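Local coordinates for protein glucokinase (Enterococcus faecalis, PDB 2QM1) that probably phosphorylates glucose at the expense of ATP, as a glucokinase of the ROK family that carries magnesium and zinc ions, at residues B[18-23]-B[52-57]; B[125-130]-B[311-316]. All coordinates share one frame; numbering follows the deposited sequence.

Contact 1 (B[18-23]-B[52-57]); sequences IKFAIL and ESIRHR
Phe20 on strand 17-24 packs against Ser53 and Ile54 of helix 46-60, a buried strand-to-helix contact on one face of the mixed sheet in the N-terminal part of the chain. Phe20 carries most of the contact from the strand and makes its closest approaches. Ser53 comes over one face of the phenyl ring: OG stands 3.5 Å above the ring plane, displaced toward the rim, and lies 3.6 Å from Phe20 CE2, while Ser53 CB reaches CZ of the same ring at 3.7 Å. The hydroxyl is not left to the ring alone, since Ser53 OG is hydrogen-bonded to Trp33 NE1 on the neighbouring strand 29-36, and the Trp33 ring itself stacks with Phe20. OG is anti to the backbone N of its own residue (chi1 176°), a setting that carries the oxygen out over the phenyl ring. Strand order 3-2-1-4-5, with the second strand antiparallel to both its neighbours and helix 46-60 laid against the sheet, is the pattern of the actin-like ATPase domain to which ROK kinases belong, and the contact fastens a helix to one face of that sheet. Ile54 supplies the apolar share. Its CG1 approaches Phe20 CD1 at 4.1 Å, the two side chains crossing at a slant. Further along the strand Ile22 also turns its CB toward the helix but stays just beyond close contact, packing on Trp33 and Gln31. On the neighbouring strand 7-13, Ile11 meets both Phe20 and Ile54, and Ile50, one helical turn before Ile54, adds a further apolar neighbour to the phenyl ring.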
ATOM      1  N   ILE B  18      12.219 -20.519 -18.563  1.00 41.51           N
ATOM      2  CA  ILE B  18      13.078 -19.408 -18.143  1.00 40.34           C
ATOM      3  C   ILE B  18      13.332 -18.647 -19.438  1.00 39.30           C
ATOM      4  O   ILE B  18      13.819 -19.234 -20.421  1.00 36.86           O
ATOM      5  CB  ILE B  18      14.457 -19.877 -17.525  1.00 39.37           C
ATOM      6  CG1 ILE B  18      14.254 -20.962 -16.442  1.00 38.35           C
ATOM      7  CG2 ILE B  18      15.261 -18.632 -16.999  1.00 39.54           C
ATOM      8  CD1 ILE B  18      15.584 -21.581 -15.899  1.00 41.57           C
ATOM      9  N   LYS B  19      12.959 -17.370 -19.448  1.00 38.57           N
ATOM     10  CA  LYS B  19      13.108 -16.542 -20.630  1.00 38.57           C
ATOM     11  C   LYS B  19      14.214 -15.520 -20.390  1.00 38.05           C
ATOM     12  O   LYS B  19      14.320 -15.013 -19.295  1.00 38.02           O
ATOM     13  CB  LYS B  19      11.835 -15.788 -20.883  1.00 38.20           C
ATOM     14  CG  LYS B  19      10.647 -16.662 -21.067  1.00 41.73           C
ATOM     15  CD  LYS B  19       9.666 -15.927 -21.928  1.00 47.09           C
ATOM     16  CE  LYS B  19       8.273 -16.212 -21.530  1.00 47.83           C
ATOM     17  NZ  LYS B  19       8.076 -15.488 -20.239  1.00 49.97           N
ATOM     18  N   PHE B  20      14.985 -15.215 -21.436  1.00 37.02           N
ATOM     19  CA  PHE B  20      16.098 -14.260 -21.378  1.00 37.34           C
ATOM     20  C   PHE B  20      15.892 -13.221 -22.456  1.00 37.91           C
ATOM     21  O   PHE B  20      15.259 -13.507 -23.507  1.00 36.43           O
ATOM     22  CB  PHE B  20      17.411 -14.964 -21.660  1.00 36.86           C
ATOM     23  CG  PHE B  20      17.665 -16.161 -20.806  1.00 35.71           C
ATOM     24  CD1 PHE B  20      18.525 -16.081 -19.726  1.00 37.77           C
ATOM     25  CD2 PHE B  20      17.083 -17.389 -21.104  1.00 40.05           C
ATOM     26  CE1 PHE B  20      18.772 -17.201 -18.931  1.00 40.30           C
ATOM     27  CE2 PHE B  20      17.316 -18.512 -20.293  1.00 41.80           C
ATOM     28  CZ  PHE B  20      18.176 -18.421 -19.223  1.00 39.80           C
ATOM     29  N   ALA B  21      16.386 -12.012 -22.201  1.00 37.05           N
ATOM     30  CA  ALA B  21      16.534 -11.051 -23.288  1.00 38.26           C
ATOM     31  C   ALA B  21      17.756 -10.229 -23.055  1.00 38.50           C
ATOM     32  O   ALA B  21      18.166 -10.060 -21.914  1.00 38.63           O
ATOM     33  CB  ALA B  21      15.340 -10.134 -23.409  1.00 36.31           C
ATOM     34  N   ILE B  22      18.262  -9.692 -24.163  1.00 38.33           N
ATOM     35  CA  ILE B  22      19.300  -8.705 -24.194  1.00 39.25           C
ATOM     36  C   ILE B  22      18.697  -7.444 -24.770  1.00 39.23           C
ATOM     37  O   ILE B  22      18.046  -7.454 -25.822  1.00 37.90           O
ATOM     38  CB  ILE B  22      20.496  -9.160 -25.023  1.00 39.45           C
ATOM     39  CG1 ILE B  22      21.238 -10.297 -24.297  1.00 37.68           C
ATOM     40  CG2 ILE B  22      21.431  -8.004 -25.248  1.00 40.75           C
ATOM     41  CD1 ILE B  22      22.111 -11.073 -25.205  1.00 37.81           C
ATOM     42  N   LEU B  23      18.919  -6.349 -24.060  1.00 38.57           N
ATOM     43  CA  LEU B  23      18.227  -5.135 -24.390  1.00 38.97           C
ATOM     44  C   LEU B  23      19.208  -4.003 -24.430  1.00 39.05           C
ATOM     45  O   LEU B  23      20.270  -4.094 -23.814  1.00 39.02           O
ATOM     46  CB  LEU B  23      17.175  -4.863 -23.299  1.00 37.89           C
ATOM     47  CG  LEU B  23      15.958  -5.785 -23.148  1.00 41.34           C
ATOM     48  CD1 LEU B  23      16.192  -6.898 -22.146  1.00 41.33           C
ATOM     49  CD2 LEU B  23      14.718  -5.003 -22.697  1.00 41.69           C
ATOM     50  N   GLU B  52      24.789 -21.367 -17.461  1.00 37.74           N
ATOM     51  CA  GLU B  52      25.099 -22.025 -18.725  1.00 38.56           C
ATOM     52  C   GLU B  52      24.457 -21.407 -19.953  1.00 37.36           C
ATOM     53  O   GLU B  52      25.118 -21.300 -20.967  1.00 34.56           O
ATOM     54  CB  GLU B  52      24.772 -23.515 -18.681  1.00 38.54           C
ATOM     55  CG  GLU B  52      25.102 -24.278 -19.945  1.00 45.47           C
ATOM     56  CD  GLU B  52      26.526 -24.030 -20.482  1.00 50.92           C
ATOM     57  OE1 GLU B  52      26.680 -24.037 -21.717  1.00 53.55           O
ATOM     58  OE2 GLU B  52      27.479 -23.835 -19.691  1.00 53.07           O
ATOM     59  N   SER B  53      23.168 -21.060 -19.875  1.00 36.64           N
ATOM     60  CA  SER B  53      22.474 -20.508 -21.032  1.00 37.00           C
ATOM     61  C   SER B  53      23.076 -19.132 -21.426  1.00 38.24           C
ATOM     62  O   SER B  53      23.224 -18.822 -22.599  1.00 39.26           O
ATOM     63  CB  SER B  53      20.979 -20.399 -20.737  1.00 37.21           C
ATOM     64  OG  SER B  53      20.272 -19.785 -21.806  1.00 37.03           O
ATOM     65  N   ILE B  54      23.435 -18.313 -20.435  1.00 37.97           N
ATOM     66  CA  ILE B  54      24.070 -17.035 -20.711  1.00 37.47           C
ATOM     67  C   ILE B  54      25.519 -17.190 -21.192  1.00 37.37           C
ATOM     68  O   ILE B  54      25.937 -16.543 -22.143  1.00 36.54           O
ATOM     69  CB  ILE B  54      23.967 -16.097 -19.496  1.00 38.46           C
ATOM     70  CG1 ILE B  54      22.535 -15.574 -19.354  1.00 33.09           C
ATOM     71  CG2 ILE B  54      25.009 -14.937 -19.591  1.00 37.31           C
ATOM     72  CD1 ILE B  54      22.279 -15.000 -18.020  1.00 36.18           C
ATOM     73  N   ARG B  55      26.279 -18.059 -20.562  1.00 36.88           N
ATOM     74  CA  ARG B  55      27.622 -18.287 -21.039  1.00 38.29           C
ATOM     75  C   ARG B  55      27.576 -18.721 -22.524  1.00 38.85           C
ATOM     76  O   ARG B  55      28.346 -18.221 -23.355  1.00 36.49           O
ATOM     77  CB  ARG B  55      28.306 -19.366 -20.213  1.00 39.52           C
ATOM     78  CG  ARG B  55      28.756 -18.903 -18.845  1.00 40.51           C
ATOM     79  CD  ARG B  55      29.399 -20.066 -18.121  1.00 43.65           C
ATOM     80  NE  ARG B  55      29.930 -19.708 -16.799  1.00 46.26           N
ATOM     81  CZ  ARG B  55      30.190 -20.590 -15.832  1.00 44.72           C
ATOM     82  NH1 ARG B  55      29.965 -21.877 -16.035  1.00 37.41           N
ATOM     83  NH2 ARG B  55      30.663 -20.176 -14.658  1.00 47.60           N
ATOM     84  N   HIS B  56      26.665 -19.651 -22.846  1.00 37.82           N
ATOM     85  CA  HIS B  56      26.595 -20.226 -24.205  1.00 38.45           C
ATOM     86  C   HIS B  56      26.171 -19.213 -25.271  1.00 37.90           C
ATOM     87  O   HIS B  56      26.607 -19.328 -26.414  1.00 38.15           O
ATOM     88  CB  HIS B  56      25.660 -21.444 -24.229  1.00 37.61           C
ATOM     89  CG  HIS B  56      25.648 -22.186 -25.529  1.00 39.31           C
ATOM     90  ND1 HIS B  56      26.629 -23.091 -25.881  1.00 43.13           N
ATOM     91  CD2 HIS B  56      24.771 -22.157 -26.564  1.00 37.39           C
ATOM     92  CE1 HIS B  56      26.345 -23.599 -27.070  1.00 44.54           C
ATOM     93  NE2 HIS B  56      25.225 -23.044 -27.505  1.00 37.99           N
ATOM     94  N   ARG B  57      25.349 -18.232 -24.891  1.00 37.66           N
ATOM     95  CA  ARG B  57      24.794 -17.225 -25.825  1.00 37.52           C
ATOM     96  C   ARG B  57      25.907 -16.246 -26.149  1.00 38.58           C
ATOM     97  O   ARG B  57      26.194 -15.895 -27.325  1.00 36.96           O
ATOM     98  CB  ARG B  57      23.603 -16.508 -25.170  1.00 37.96           C
ATOM     99  CG  ARG B  57      22.808 -15.578 -26.094  1.00 38.42           C
ATOM    100  CD  ARG B  57      21.953 -16.436 -27.012  1.00 36.61           C
ATOM    101  NE  ARG B  57      21.197 -15.597 -27.924  1.00 36.97           N
ATOM    102  CZ  ARG B  57      20.118 -15.990 -28.590  1.00 34.78           C
ATOM    103  NH1 ARG B  57      19.708 -17.268 -28.514  1.00 33.92           N
ATOM    104  NH2 ARG B  57      19.517 -15.119 -29.408  1.00 32.98           N
TER

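Contact 2 (B[125-130]-B[311-316]); sequences ERWKGA and GVIGAA
Trp127 turns the edge of its indole to the helix 310-318, where the backbone oxygen of Ile313 lies in the ring plane, 3.8 Å from Trp127 CZ3. CG2 of Ile313 comes obliquely to CE3 of Trp127 (4.0 Å), well out of the ring plane and on the same side as Lys128 CE. With chi1 at -169°, CG of Trp127 points away from its own backbone N and the six-membered ring is swung out to the second helix. Lys128 reaches the same methyl: its CG stands 4.0 Å from Ile313 CG2, the chains lying about at right angles. A bend at chi2 (-74°) then leads the lysine away from Ile313, bringing CE over a face of the neighbouring indole, 3.9 Å above its plane. Here helix 117-128 ends against helix 310-318, and the turn that follows is tied back by Glu125: Glu125 OE1 accepts a hydrogen bond from Ala130 N (3.2 Å) and another from Glu305 N. With no hydrogen bond joining the two segments, the contact rests on van der Waals packing; the Ile313 oxygen beside the indole C-H edge may add a slight electrostatic attraction.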
ATOM      1  N   GLU B 125       6.216  -2.796 -16.945  1.00 38.26           N
ATOM      2  CA  GLU B 125       5.036  -2.025 -17.417  1.00 39.62           C
ATOM      3  C   GLU B 125       5.160  -0.540 -17.057  1.00 40.98           C
ATOM      4  O   GLU B 125       4.851   0.335 -17.844  1.00 42.26           O
ATOM      5  CB  GLU B 125       3.706  -2.652 -16.937  1.00 38.58           C
ATOM      6  CG  GLU B 125       3.447  -3.985 -17.631  1.00 39.40           C
ATOM      7  CD  GLU B 125       2.828  -3.829 -19.028  1.00 40.44           C
ATOM      8  OE1 GLU B 125       2.444  -2.678 -19.417  1.00 37.38           O
ATOM      9  OE2 GLU B 125       2.697  -4.864 -19.705  1.00 41.17           O
ATOM     10  N   ARG B 126       5.715  -0.239 -15.901  1.00 43.14           N
ATOM     11  CA  ARG B 126       5.992   1.175 -15.629  1.00 44.46           C
ATOM     12  C   ARG B 126       6.948   1.833 -16.661  1.00 44.22           C
ATOM     13  O   ARG B 126       6.698   2.948 -17.116  1.00 45.36           O
ATOM     14  CB  ARG B 126       6.492   1.338 -14.204  1.00 44.30           C
ATOM     15  CG  ARG B 126       6.858   2.749 -13.854  1.00 43.08           C
ATOM     16  CD  ARG B 126       7.297   2.793 -12.429  1.00 41.85           C
ATOM     17  NE  ARG B 126       7.857   4.084 -12.101  1.00 45.14           N
ATOM     18  CZ  ARG B 126       9.131   4.239 -11.762  1.00 51.86           C
ATOM     19  NH1 ARG B 126       9.967   3.178 -11.686  1.00 51.54           N
ATOM     20  NH2 ARG B 126       9.568   5.441 -11.481  1.00 54.07           N
ATOM     21  N   TRP B 127       8.033   1.145 -17.016  1.00 44.33           N
ATOM     22  CA  TRP B 127       9.097   1.695 -17.866  1.00 43.48           C
ATOM     23  C   TRP B 127       8.725   1.827 -19.313  1.00 43.34           C
ATOM     24  O   TRP B 127       9.049   2.856 -19.926  1.00 44.03           O
ATOM     25  CB  TRP B 127      10.355   0.797 -17.818  1.00 44.34           C
ATOM     26  CG  TRP B 127      11.620   1.387 -18.454  1.00 44.06           C
ATOM     27  CD1 TRP B 127      11.884   2.694 -18.719  1.00 44.70           C
ATOM     28  CD2 TRP B 127      12.811   0.653 -18.808  1.00 45.49           C
ATOM     29  NE1 TRP B 127      13.160   2.830 -19.233  1.00 47.86           N
ATOM     30  CE2 TRP B 127      13.750   1.590 -19.299  1.00 45.47           C
ATOM     31  CE3 TRP B 127      13.167  -0.707 -18.752  1.00 43.58           C
ATOM     32  CZ2 TRP B 127      15.020   1.215 -19.756  1.00 45.16           C
ATOM     33  CZ3 TRP B 127      14.433  -1.084 -19.208  1.00 45.67           C
ATOM     34  CH2 TRP B 127      15.342  -0.123 -19.710  1.00 44.77           C
ATOM     35  N   LYS B 128       8.065   0.795 -19.864  1.00 42.08           N
ATOM     36  CA  LYS B 128       7.789   0.714 -21.306  1.00 41.94           C
ATOM     37  C   LYS B 128       6.327   0.471 -21.635  1.00 41.55           C
ATOM     38  O   LYS B 128       5.912   0.537 -22.806  1.00 40.90           O
ATOM     39  CB  LYS B 128       8.667  -0.378 -21.935  1.00 40.96           C
ATOM     40  CG  LYS B 128      10.135   0.008 -21.906  1.00 43.92           C
ATOM     41  CD  LYS B 128      10.414   1.100 -22.957  1.00 48.52           C
ATOM     42  CE  LYS B 128      11.829   1.659 -22.807  1.00 48.72           C
ATOM     43  NZ  LYS B 128      12.035   2.794 -23.763  1.00 47.77           N
ATOM     44  N   GLY B 129       5.527   0.197 -20.605  1.00 41.27           N
ATOM     45  CA  GLY B 129       4.111  -0.085 -20.860  1.00 41.80           C
ATOM     46  C   GLY B 129       3.147   0.938 -20.294  1.00 42.13           C
ATOM     47  O   GLY B 129       3.451   2.155 -20.295  1.00 41.06           O
ATOM     48  N   ALA B 130       1.993   0.421 -19.826  1.00 40.56           N
ATOM     49  CA  ALA B 130       0.839   1.208 -19.358  1.00 41.46           C
ATOM     50  C   ALA B 130       1.098   2.132 -18.153  1.00 41.13           C
ATOM     51  O   ALA B 130       0.373   3.108 -17.957  1.00 39.54           O
ATOM     52  CB  ALA B 130      -0.408   0.238 -19.041  1.00 40.94           C
ATOM     53  N   GLY B 311       8.197  -9.012 -18.077  1.00 38.64           N
ATOM     54  CA  GLY B 311       9.124  -9.624 -17.110  1.00 38.54           C
ATOM     55  C   GLY B 311      10.596  -9.378 -17.385  1.00 39.62           C
ATOM     56  O   GLY B 311      11.345  -8.930 -16.505  1.00 40.93           O
ATOM     57  N   VAL B 312      10.986  -9.685 -18.615  1.00 38.74           N
ATOM     58  CA  VAL B 312      12.345  -9.574 -19.117  1.00 38.88           C
ATOM     59  C   VAL B 312      12.805  -8.087 -19.220  1.00 38.84           C
ATOM     60  O   VAL B 312      13.940  -7.730 -18.851  1.00 38.64           O
ATOM     61  CB  VAL B 312      12.384 -10.487 -20.417  1.00 39.61           C
ATOM     62  CG1 VAL B 312      12.027  -9.783 -21.773  1.00 36.39           C
ATOM     63  CG2 VAL B 312      13.428 -11.469 -20.408  1.00 38.07           C
ATOM     64  N   ILE B 313      11.864  -7.235 -19.610  1.00 38.46           N
ATOM     65  CA  ILE B 313      12.004  -5.784 -19.650  1.00 38.00           C
ATOM     66  C   ILE B 313      12.194  -5.172 -18.243  1.00 37.69           C
ATOM     67  O   ILE B 313      13.155  -4.436 -18.001  1.00 36.26           O
ATOM     68  CB  ILE B 313      10.808  -5.131 -20.450  1.00 37.92           C
ATOM     69  CG1 ILE B 313      10.911  -5.468 -21.958  1.00 37.37           C
ATOM     70  CG2 ILE B 313      10.787  -3.616 -20.259  1.00 38.79           C
ATOM     71  CD1 ILE B 313       9.682  -5.039 -22.823  1.00 39.26           C
ATOM     72  N   GLY B 314      11.302  -5.502 -17.319  1.00 37.43           N
ATOM     73  CA  GLY B 314      11.443  -5.044 -15.942  1.00 37.71           C
ATOM     74  C   GLY B 314      12.692  -5.568 -15.278  1.00 38.54           C
ATOM     75  O   GLY B 314      13.352  -4.823 -14.549  1.00 36.77           O
ATOM     76  N   ALA B 315      12.988  -6.870 -15.495  1.00 39.57           N
ATOM     77  CA  ALA B 315      14.181  -7.497 -14.917  1.00 40.09           C
ATOM     78  C   ALA B 315      15.424  -6.786 -15.382  1.00 39.47           C
ATOM     79  O   ALA B 315      16.275  -6.408 -14.584  1.00 38.25           O
ATOM     80  CB  ALA B 315      14.262  -8.936 -15.274  1.00 39.84           C
ATOM     81  N   ALA B 316      15.516  -6.620 -16.698  1.00 40.63           N
ATOM     82  CA  ALA B 316      16.537  -5.819 -17.291  1.00 40.22           C
ATOM     83  C   ALA B 316      16.719  -4.463 -16.600  1.00 41.48           C
ATOM     84  O   ALA B 316      17.861  -4.068 -16.368  1.00 40.39           O
ATOM     85  CB  ALA B 316      16.278  -5.630 -18.774  1.00 41.63           C
TER

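From the N terminus, strand 17-24 comes first, and contact 1 closes a short loop when helix 46-60 returns to it with 28 residues between the segments, strand 29-36 among them. Contact 2 opens only later, at the end of helix 117-128, and closes after 180 residues, a loop that holds the second five-stranded sheet. The two loops therefore follow in series, neither enclosing nor crossing the other. The centres of contacts 1 and 2 lie about 17 Å apart, yet residues 18-23 and 311-316 touch directly, Val312 CG2 lying 3.5 Å from Ala21 N. The C-terminal helix 310-318 thus joins the N-terminal sheet to helix 117-128.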